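Side-chain contacts in PTS system, IIA component (Streptococcus pneumoniae serotype 4, PDB 5T3U), which probably relays phosphoryl groups as the IIA component of a sugar phosphotransferase system associated with fucose utilization: residues A[36-41]-A[66-71]; A[55-60]-A[84-89]; A[73-76]-A[82-85]. All blocks are in the same frame, centred on the assembly; numbering follows the deposited sequence.

Contact 1 of 3, residues A[36-41]-A[66-71]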
loop_
_atom_site.group_PDB
_atom_site.type_symbol
_atom_site.label_atom_id
_atom_site.label_comp_id
_atom_site.label_asym_id
_atom_site.label_seq_id
_atom_site.Cartn_x
_atom_site.Cartn_y
_atom_site.Cartn_z
ATOM N N ASN A 36 -7.676 18.794 -4.093
ATOM C CA ASN A 36 -6.745 18.796 -5.213
ATOM C C ASN A 36 -5.540 19.742 -5.120
ATOM O O ASN A 36 -4.529 19.519 -5.753
ATOM C CB ASN A 36 -7.558 19.220 -6.451
ATOM C CG ASN A 36 -7.161 18.483 -7.672
ATOM O OD1 ASN A 36 -6.716 17.331 -7.601
ATOM N ND2 ASN A 36 -7.340 19.126 -8.836
ATOM N N ASP A 37 -5.659 20.816 -4.363
ATOM C CA ASP A 37 -4.525 21.699 -4.161
ATOM C C ASP A 37 -3.563 21.160 -3.096
ATOM O O ASP A 37 -2.532 21.777 -2.861
ATOM C CB ASP A 37 -4.992 23.113 -3.768
ATOM C CG ASP A 37 -5.860 23.108 -2.526
ATOM O OD1 ASP A 37 -6.521 22.081 -2.272
ATOM O OD2 ASP A 37 -5.903 24.133 -1.804
ATOM N N ARG A 38 -3.911 20.056 -2.419
ATOM C CA ARG A 38 -3.017 19.472 -1.385
ATOM C C ARG A 38 -2.587 18.040 -1.689
ATOM O O ARG A 38 -1.481 17.642 -1.363
ATOM C CB ARG A 38 -3.670 19.466 0.006
ATOM C CG ARG A 38 -4.215 20.771 0.480
ATOM C CD ARG A 38 -3.154 21.868 0.543
ATOM N NE ARG A 38 -1.957 21.519 1.326
ATOM C CZ ARG A 38 -1.844 21.633 2.651
ATOM N NH1 ARG A 38 -2.865 22.053 3.388
ATOM N NH2 ARG A 38 -0.699 21.309 3.256
ATOM N N VAL A 39 -3.480 17.253 -2.272
ATOM C CA VAL A 39 -3.241 15.829 -2.518
ATOM C C VAL A 39 -3.805 15.405 -3.841
ATOM O O VAL A 39 -4.944 15.768 -4.207
ATOM C CB VAL A 39 -3.863 14.912 -1.398
ATOM C CG1 VAL A 39 -3.509 13.432 -1.652
ATOM C CG2 VAL A 39 -3.377 15.343 -0.011
ATOM N N ARG A 40 -2.992 14.651 -4.575
ATOM C CA ARG A 40 -3.406 14.108 -5.878
ATOM C C ARG A 40 -2.945 12.678 -6.051
ATOM O O ARG A 40 -1.979 12.249 -5.419
ATOM C CB ARG A 40 -2.828 14.969 -7.019
ATOM C CG ARG A 40 -3.524 16.337 -7.108
ATOM C CD ARG A 40 -3.024 17.112 -8.332
ATOM N NE ARG A 40 -3.334 18.530 -8.168
ATOM C CZ ARG A 40 -3.217 19.441 -9.132
ATOM N NH1 ARG A 40 -2.814 19.081 -10.351
ATOM N NH2 ARG A 40 -3.538 20.705 -8.873
ATOM N N THR A 41 -3.606 11.950 -6.941
ATOM C CA THR A 41 -3.104 10.640 -7.313
ATOM C C THR A 41 -2.902 10.522 -8.816
ATOM O O THR A 41 -3.529 11.242 -9.592
ATOM C CB THR A 41 -4.056 9.506 -6.853
ATOM O OG1 THR A 41 -5.261 9.547 -7.622
ATOM C CG2 THR A 41 -4.375 9.663 -5.382
ATOM N N ASP A 66 2.551 25.013 -7.007
ATOM C CA ASP A 66 1.953 26.348 -7.049
ATOM C C ASP A 66 1.273 26.686 -5.738
ATOM O O ASP A 66 1.089 27.862 -5.445
ATOM C CB ASP A 66 0.919 26.500 -8.166
ATOM C CG ASP A 66 1.515 26.403 -9.539
ATOM O OD1 ASP A 66 2.673 26.833 -9.740
ATOM O OD2 ASP A 66 0.805 25.884 -10.443
ATOM N N SER A 67 0.888 25.644 -4.974
ATOM C CA SER A 67 0.070 25.771 -3.755
ATOM C C SER A 67 0.738 25.273 -2.498
ATOM O O SER A 67 0.152 25.359 -1.417
ATOM C CB SER A 67 -1.202 24.922 -3.882
ATOM O OG SER A 67 -2.062 25.454 -4.854
ATOM N N ASN A 68 1.924 24.700 -2.632
ATOM C CA ASN A 68 2.592 24.110 -1.485
ATOM C C ASN A 68 4.047 24.433 -1.623
ATOM O O ASN A 68 4.532 24.475 -2.737
ATOM C CB ASN A 68 2.421 22.566 -1.487
ATOM C CG ASN A 68 0.991 22.134 -1.399
ATOM O OD1 ASN A 68 0.345 21.882 -2.419
ATOM N ND2 ASN A 68 0.474 22.059 -0.194
ATOM N N GLN A 69 4.746 24.640 -0.524
ATOM C CA GLN A 69 6.194 24.898 -0.583
ATOM C C GLN A 69 7.027 23.677 -0.998
ATOM O O GLN A 69 8.052 23.825 -1.681
ATOM C CB GLN A 69 6.715 25.392 0.763
ATOM C CG GLN A 69 6.246 26.795 1.153
ATOM C CD GLN A 69 6.832 27.182 2.501
ATOM O OE1 GLN A 69 6.136 27.198 3.515
ATOM N NE2 GLN A 69 8.126 27.423 2.530
ATOM N N GLU A 70 6.614 22.492 -0.543
ATOM C CA GLU A 70 7.249 21.243 -0.918
ATOM C C GLU A 70 6.216 20.228 -1.395
ATOM O O GLU A 70 5.008 20.387 -1.139
ATOM C CB GLU A 70 7.890 20.625 0.301
ATOM C CG GLU A 70 8.952 21.414 0.977
ATOM C CD GLU A 70 9.304 20.763 2.290
ATOM O OE1 GLU A 70 8.681 19.721 2.648
ATOM O OE2 GLU A 70 10.198 21.292 2.967
ATOM N N VAL A 71 6.684 19.183 -2.082
ATOM C CA VAL A 71 5.831 18.047 -2.450
ATOM C C VAL A 71 6.545 16.724 -2.098
ATOM O O VAL A 71 7.740 16.556 -2.363
ATOM C CB VAL A 71 5.420 18.119 -3.939
ATOM C CG1 VAL A 71 4.694 16.833 -4.404
ATOM C CG2 VAL A 71 4.550 19.324 -4.185
#
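Asp37 and Arg38, in the turn that leads into strand 39-44, meet Ser67 and Asn68 where the chain enters strand 68-75. The two strands belong to the parallel sheet of the alpha/beta fold of the mannose-family IIA domain. Strand 7-16 runs between them, so they do not pair directly. The contact bridges their N-terminal ends, and Phe7 of the central strand packs against Asp37, Arg38 and Asn68.

The carbonyl of Asp37 faces both partners. Ser67 CB lies 3.6 Å from Asp37 O. The side chains of the pair meet more loosely, with Asp37 CB 3.9 Å from Ser67 OG. The carboxylate itself makes a hydrogen bond through OD1 to Thr35 OG1.

Asn68 reaches across between Asp37 and Arg38. As modelled, its OD1 is 2.9 Å from Asp37 O. Its ND2 is 2.9 Å from Arg38 NE. Oxygen thus faces oxygen and nitrogen faces nitrogen, so the amide is probably turned over in the model. Arg38 gets its NE there by bending its chain at chi2 (-59°) and chi3 (-54°). Its guanidinium plane then stands 35° from the amide plane. The far end of Arg38 is held by a salt bridge from NH1 to Asp115, a hydrogen bond from NH2 to Arg9 O, and a cation-pi contact with Tyr114.

Within segment 36-41, Arg40 NE donates to Asn36 O at 2.9 Å. This bond is nearly straight and lies close to the guanidinium plane. It ties the start of the turn to the strand that follows.

Several grips thus fix the Arg38 guanidinium in a buried site. Asp115 probably balances its charge. If the Asn68 amide is turned back, its nitrogen could serve Asp37 O and its oxygen Arg38 NE.

Contact 2 of 3, residues A[55-60]-A[84-89]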
loop_
_atom_site.group_PDB
_atom_site.type_symbol
_atom_site.label_atom_id
_atom_site.label_comp_id
_atom_site.label_asym_id
_atom_site.label_seq_id
_atom_site.Cartn_x
_atom_site.Cartn_y
_atom_site.Cartn_z
ATOM N N HIS A 55 4.217 13.345 -18.829
ATOM C CA HIS A 55 3.913 14.755 -18.688
ATOM C C HIS A 55 2.728 15.045 -17.782
ATOM O O HIS A 55 2.689 16.090 -17.142
ATOM C CB HIS A 55 3.901 15.525 -20.022
ATOM C CG HIS A 55 3.039 14.912 -21.071
ATOM N ND1 HIS A 55 1.664 14.848 -20.957
ATOM C CD2 HIS A 55 3.347 14.389 -22.285
ATOM C CE1 HIS A 55 1.165 14.263 -22.038
ATOM N NE2 HIS A 55 2.163 13.981 -22.859
ATOM N N TYR A 56 1.812 14.086 -17.673
ATOM C CA TYR A 56 0.756 14.134 -16.665
ATOM C C TYR A 56 1.362 14.204 -15.296
ATOM O O TYR A 56 0.946 15.023 -14.471
ATOM C CB TYR A 56 -0.101 12.869 -16.682
ATOM C CG TYR A 56 -1.045 12.709 -17.829
ATOM C CD1 TYR A 56 -1.630 13.815 -18.465
ATOM C CD2 TYR A 56 -1.397 11.423 -18.264
ATOM C CE1 TYR A 56 -2.540 13.629 -19.548
ATOM C CE2 TYR A 56 -2.283 11.228 -19.311
ATOM C CZ TYR A 56 -2.851 12.323 -19.950
ATOM O OH TYR A 56 -3.731 12.074 -20.981
ATOM N N PHE A 57 2.337 13.319 -15.066
ATOM C CA PHE A 57 3.120 13.280 -13.832
ATOM C C PHE A 57 3.806 14.612 -13.517
ATOM O O PHE A 57 3.681 15.145 -12.413
ATOM C CB PHE A 57 4.164 12.139 -13.854
ATOM C CG PHE A 57 4.878 11.980 -12.543
ATOM C CD1 PHE A 57 4.428 11.074 -11.599
ATOM C CD2 PHE A 57 5.959 12.783 -12.226
ATOM C CE1 PHE A 57 5.062 10.966 -10.348
ATOM C CE2 PHE A 57 6.593 12.685 -10.997
ATOM C CZ PHE A 57 6.128 11.765 -10.051
ATOM N N LYS A 58 4.563 15.126 -14.493
ATOM C CA LYS A 58 5.259 16.392 -14.347
ATOM C C LYS A 58 4.272 17.486 -13.979
ATOM O O LYS A 58 4.507 18.240 -13.050
ATOM C CB LYS A 58 6.036 16.742 -15.630
ATOM C CG LYS A 58 6.753 18.116 -15.603
ATOM C CD LYS A 58 7.336 18.459 -17.004
ATOM C CE LYS A 58 8.274 19.688 -16.971
ATOM N NZ LYS A 58 7.584 20.898 -16.385
ATOM N N ASN A 59 3.168 17.555 -14.708
ATOM C CA ASN A 59 2.104 18.530 -14.453
ATOM C C ASN A 59 1.484 18.447 -13.065
ATOM O O ASN A 59 1.212 19.478 -12.454
ATOM C CB ASN A 59 1.000 18.408 -15.533
ATOM C CG ASN A 59 1.396 19.054 -16.862
ATOM O OD1 ASN A 59 2.394 19.782 -16.953
ATOM N ND2 ASN A 59 0.606 18.796 -17.904
ATOM N N GLN A 60 1.249 17.233 -12.556
ATOM C CA GLN A 60 0.737 17.064 -11.170
ATOM C C GLN A 60 1.701 17.634 -10.130
ATOM O O GLN A 60 1.261 18.311 -9.183
ATOM C CB GLN A 60 0.444 15.585 -10.824
ATOM C CG GLN A 60 -0.579 14.896 -11.703
ATOM C CD GLN A 60 -1.989 15.320 -11.389
ATOM O OE1 GLN A 60 -2.384 16.459 -11.667
ATOM N NE2 GLN A 60 -2.783 14.389 -10.805
ATOM N N ASN A 84 10.584 5.846 -11.729
ATOM C CA ASN A 84 11.622 6.209 -12.713
ATOM C C ASN A 84 11.445 7.652 -13.210
ATOM O O ASN A 84 12.407 8.424 -13.287
ATOM C CB ASN A 84 11.616 5.259 -13.915
ATOM C CG ASN A 84 12.155 3.871 -13.585
ATOM O OD1 ASN A 84 12.931 3.672 -12.635
ATOM N ND2 ASN A 84 11.750 2.901 -14.392
ATOM N N VAL A 85 10.205 7.984 -13.549
ATOM C CA VAL A 85 9.827 9.302 -14.017
ATOM C C VAL A 85 10.063 10.380 -12.942
ATOM O O VAL A 85 10.683 11.430 -13.220
ATOM C CB VAL A 85 8.367 9.286 -14.549
ATOM C CG1 VAL A 85 7.826 10.676 -14.769
ATOM C CG2 VAL A 85 8.275 8.498 -15.859
ATOM N N ALA A 86 9.603 10.124 -11.716
ATOM C CA ALA A 86 9.776 11.084 -10.626
ATOM C C ALA A 86 11.254 11.452 -10.430
ATOM O O ALA A 86 11.610 12.640 -10.298
ATOM C CB ALA A 86 9.202 10.538 -9.335
ATOM N N LEU A 87 12.102 10.429 -10.354
ATOM C CA LEU A 87 13.505 10.635 -10.080
ATOM C C LEU A 87 14.191 11.403 -11.231
ATOM O O LEU A 87 14.970 12.322 -10.980
ATOM C CB LEU A 87 14.220 9.300 -9.826
ATOM C CG LEU A 87 15.683 9.408 -9.372
ATOM C CD1 LEU A 87 15.835 10.068 -8.019
ATOM C CD2 LEU A 87 16.350 8.027 -9.344
ATOM N N SER A 88 13.882 11.046 -12.476
ATOM C CA SER A 88 14.536 11.712 -13.590
ATOM C C SER A 88 14.071 13.154 -13.710
ATOM O O SER A 88 14.895 14.052 -13.872
ATOM C CB SER A 88 14.382 10.931 -14.897
ATOM O OG SER A 88 15.513 10.087 -15.091
ATOM N N ARG A 89 12.756 13.372 -13.579
ATOM C CA ARG A 89 12.195 14.691 -13.779
ATOM C C ARG A 89 12.564 15.672 -12.662
ATOM O O ARG A 89 12.836 16.848 -12.939
ATOM C CB ARG A 89 10.675 14.615 -14.023
ATOM C CG ARG A 89 10.010 15.958 -14.261
ATOM C CD ARG A 89 10.588 16.676 -15.499
ATOM N NE ARG A 89 10.065 16.115 -16.737
ATOM C CZ ARG A 89 10.271 16.626 -17.950
ATOM N NH1 ARG A 89 11.035 17.717 -18.115
ATOM N NH2 ARG A 89 9.718 16.044 -19.005
#
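Phe57 points from helix 50-65 toward helix 81-90 and meets Val85 and Ala86, while Lys58, the next residue, meets Arg89. The contact therefore has an apolar half and a polar, more exposed half.

Phe57 CG is anti to the backbone N (chi1 -174°), which sends the ring across the gap between the helices. Phe57 and Val85 run alongside each other, pointing opposite ways. Val85 CG1 sits at the end of the ring nearest the backbone, by Phe57 CB, CG and CD2, and is 3.8 Å from Phe57 CD2. The far end of the ring sits against Ala86. Here Phe57 CZ is 3.4 Å from Ala86 CB, and Phe57 CE2 is 3.6 Å from Ala86 CA. Both partners approach the ring obliquely. The small alanine side chain lets the ring come close to the helix backbone.

Lys58 is extended as far as CE and crosses Arg89 at a slant. Lys58 CD sits over one face of the Arg89 guanidinium, 3.5 Å above its plane and over its centre. Lys58 CE adds a contact of 3.6 Å with Arg89 NH1. The packing is thus aliphatic chain on flat cation. The charged ends stay apart, with Lys58 NZ 5.0 Å from Arg89 NH1. Each has an acidic partner on helix 50-65: Lys58 NZ pairs with Asp62, and Arg89 NH2 with Glu54. These acids probably offset the like charges.

The helix axes approach to 10.2 Å here and cross at -60°. On the sheet side, Phe57 also packs on Leu12 and Ala14 of strand 7-16 and on Leu42 of strand 39-44. The ring thus joins helix 81-90 to the hydrophobic layer between helix 50-65 and the sheet. Leu87, pointing away from this interface, touches Leu138 of the second subunit.

Contact 3 of 3, residues A[73-76]-A[82-85]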
loop_
_atom_site.group_PDB
_atom_site.type_symbol
_atom_site.label_atom_id
_atom_site.label_comp_id
_atom_site.label_asym_id
_atom_site.label_seq_id
_atom_site.Cartn_x
_atom_site.Cartn_y
_atom_site.Cartn_z
ATOM N N VAL A 73 6.317 12.928 -3.228
ATOM C CA VAL A 73 5.823 11.958 -4.170
ATOM C C VAL A 73 5.947 10.581 -3.509
ATOM O O VAL A 73 7.050 10.173 -3.076
ATOM C CB VAL A 73 6.646 11.991 -5.497
ATOM C CG1 VAL A 73 6.110 10.976 -6.503
ATOM C CG2 VAL A 73 6.630 13.393 -6.115
ATOM N N LEU A 74 4.822 9.882 -3.419
ATOM C CA LEU A 74 4.813 8.481 -2.960
ATOM C C LEU A 74 4.647 7.601 -4.177
ATOM O O LEU A 74 3.722 7.807 -4.977
ATOM C CB LEU A 74 3.672 8.235 -1.979
ATOM C CG LEU A 74 3.652 9.085 -0.702
ATOM C CD1 LEU A 74 2.466 8.637 0.179
ATOM C CD2 LEU A 74 4.985 9.047 0.068
ATOM N N THR A 75 5.559 6.647 -4.350
ATOM C CA THR A 75 5.433 5.713 -5.469
ATOM C C THR A 75 5.350 4.259 -4.964
ATOM O O THR A 75 5.784 3.940 -3.852
ATOM C CB THR A 75 6.596 5.841 -6.457
ATOM O OG1 THR A 75 7.786 5.435 -5.790
ATOM C CG2 THR A 75 6.731 7.323 -6.993
ATOM N N ASP A 76 4.782 3.399 -5.801
ATOM C CA ASP A 76 4.436 2.048 -5.384
ATOM C C ASP A 76 5.641 1.152 -5.128
ATOM O O ASP A 76 5.664 0.433 -4.137
ATOM C CB ASP A 76 3.408 1.394 -6.338
ATOM C CG ASP A 76 3.778 1.515 -7.832
ATOM O OD1 ASP A 76 4.740 2.240 -8.198
ATOM O OD2 ASP A 76 3.044 0.893 -8.653
ATOM N N PRO A 82 6.347 5.015 -12.449
ATOM C CA PRO A 82 6.152 6.238 -11.648
ATOM C C PRO A 82 7.431 6.665 -10.924
ATOM O O PRO A 82 7.803 7.861 -10.955
ATOM C CB PRO A 82 5.047 5.837 -10.634
ATOM C CG PRO A 82 4.246 4.782 -11.395
ATOM C CD PRO A 82 5.315 3.993 -12.132
ATOM N N ASN A 83 8.117 5.718 -10.292
ATOM C CA ASN A 83 9.357 6.096 -9.610
ATOM C C ASN A 83 10.449 6.536 -10.581
ATOM O O ASN A 83 11.176 7.462 -10.267
ATOM C CB ASN A 83 9.918 4.989 -8.746
ATOM C CG ASN A 83 10.811 5.522 -7.652
ATOM O OD1 ASN A 83 12.032 5.397 -7.705
ATOM N ND2 ASN A 83 10.212 6.149 -6.671
ATOM N N ASN A 84 10.584 5.846 -11.729
ATOM C CA ASN A 84 11.622 6.209 -12.713
ATOM C C ASN A 84 11.445 7.652 -13.210
ATOM O O ASN A 84 12.407 8.424 -13.287
ATOM C CB ASN A 84 11.616 5.259 -13.915
ATOM C CG ASN A 84 12.155 3.871 -13.585
ATOM O OD1 ASN A 84 12.931 3.672 -12.635
ATOM N ND2 ASN A 84 11.750 2.901 -14.392
ATOM N N VAL A 85 10.205 7.984 -13.549
ATOM C CA VAL A 85 9.827 9.302 -14.017
ATOM C C VAL A 85 10.063 10.380 -12.942
ATOM O O VAL A 85 10.683 11.430 -13.220
ATOM C CB VAL A 85 8.367 9.286 -14.549
ATOM C CG1 VAL A 85 7.826 10.676 -14.769
ATOM C CG2 VAL A 85 8.275 8.498 -15.859
HETATM O O HOH W 1 7.124 3.081 -9.092
#
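Thr75 and Asn83 bring their segments closest, with CA atoms 5.7 Å apart. Strand 68-75 leads by a short connection into helix 81-90. This is the first half of a beta-alpha-beta unit that goes on to strand 96-100.

Asn83 crosses Thr75 at about a right angle. Its CG lies roughly opposite the backbone N (chi1 -157°), which brings the amide to the Thr75 hydroxyl. Asn83 ND2 donates to Thr75 OG1 at 2.7 Å. The bond is bent, 137° at the hydrogen, and the hydroxyl lies 28° out of the amide plane. Thr75 OG1 also bonds to Thr100 OG1 on the neighbouring strand. Thr75 CG2 lies 4.0 Å from Pro82 C.

A water makes the second link. It donates to Asp76 OD1 at 2.7 Å and accepts from Asn83 N at 3.1 Å. Asp76 OD2 takes the backbone N of His16. Pro82 CG lies 4.1 Å from Asp76 OD1. Asp76 also packs on Thr26, and Asn83 on Val134, of the second subunit.

Two polar links thus hold the buried helix start to Thr75 and Asp76. The water serves a backbone N-H of the first helical turn, and Asp76 connects that turn to His16.

How the contacts relate
From the N terminus, contact 1 opens at 36-41, and the chain then runs through helix 50-65, where contact 2 opens at 55-60. Contact 1 closes at 66-71 before contact 2 does, so the two loops cross. Arg40 and Gln60 also join them directly. Contact 3 opens further along the same strand, at 73-76, and closes the short loop into helix 81-90 at 82-85, all within the span of contact 2. Contact 2 closes on that helix at 84-89, sharing Asn84 and Val85. Phe57 of contact 2 packs on Val73 of contact 3. Contact 1 ties together strand ends, contact 2 two helices, and contact 3 a strand and its following helix.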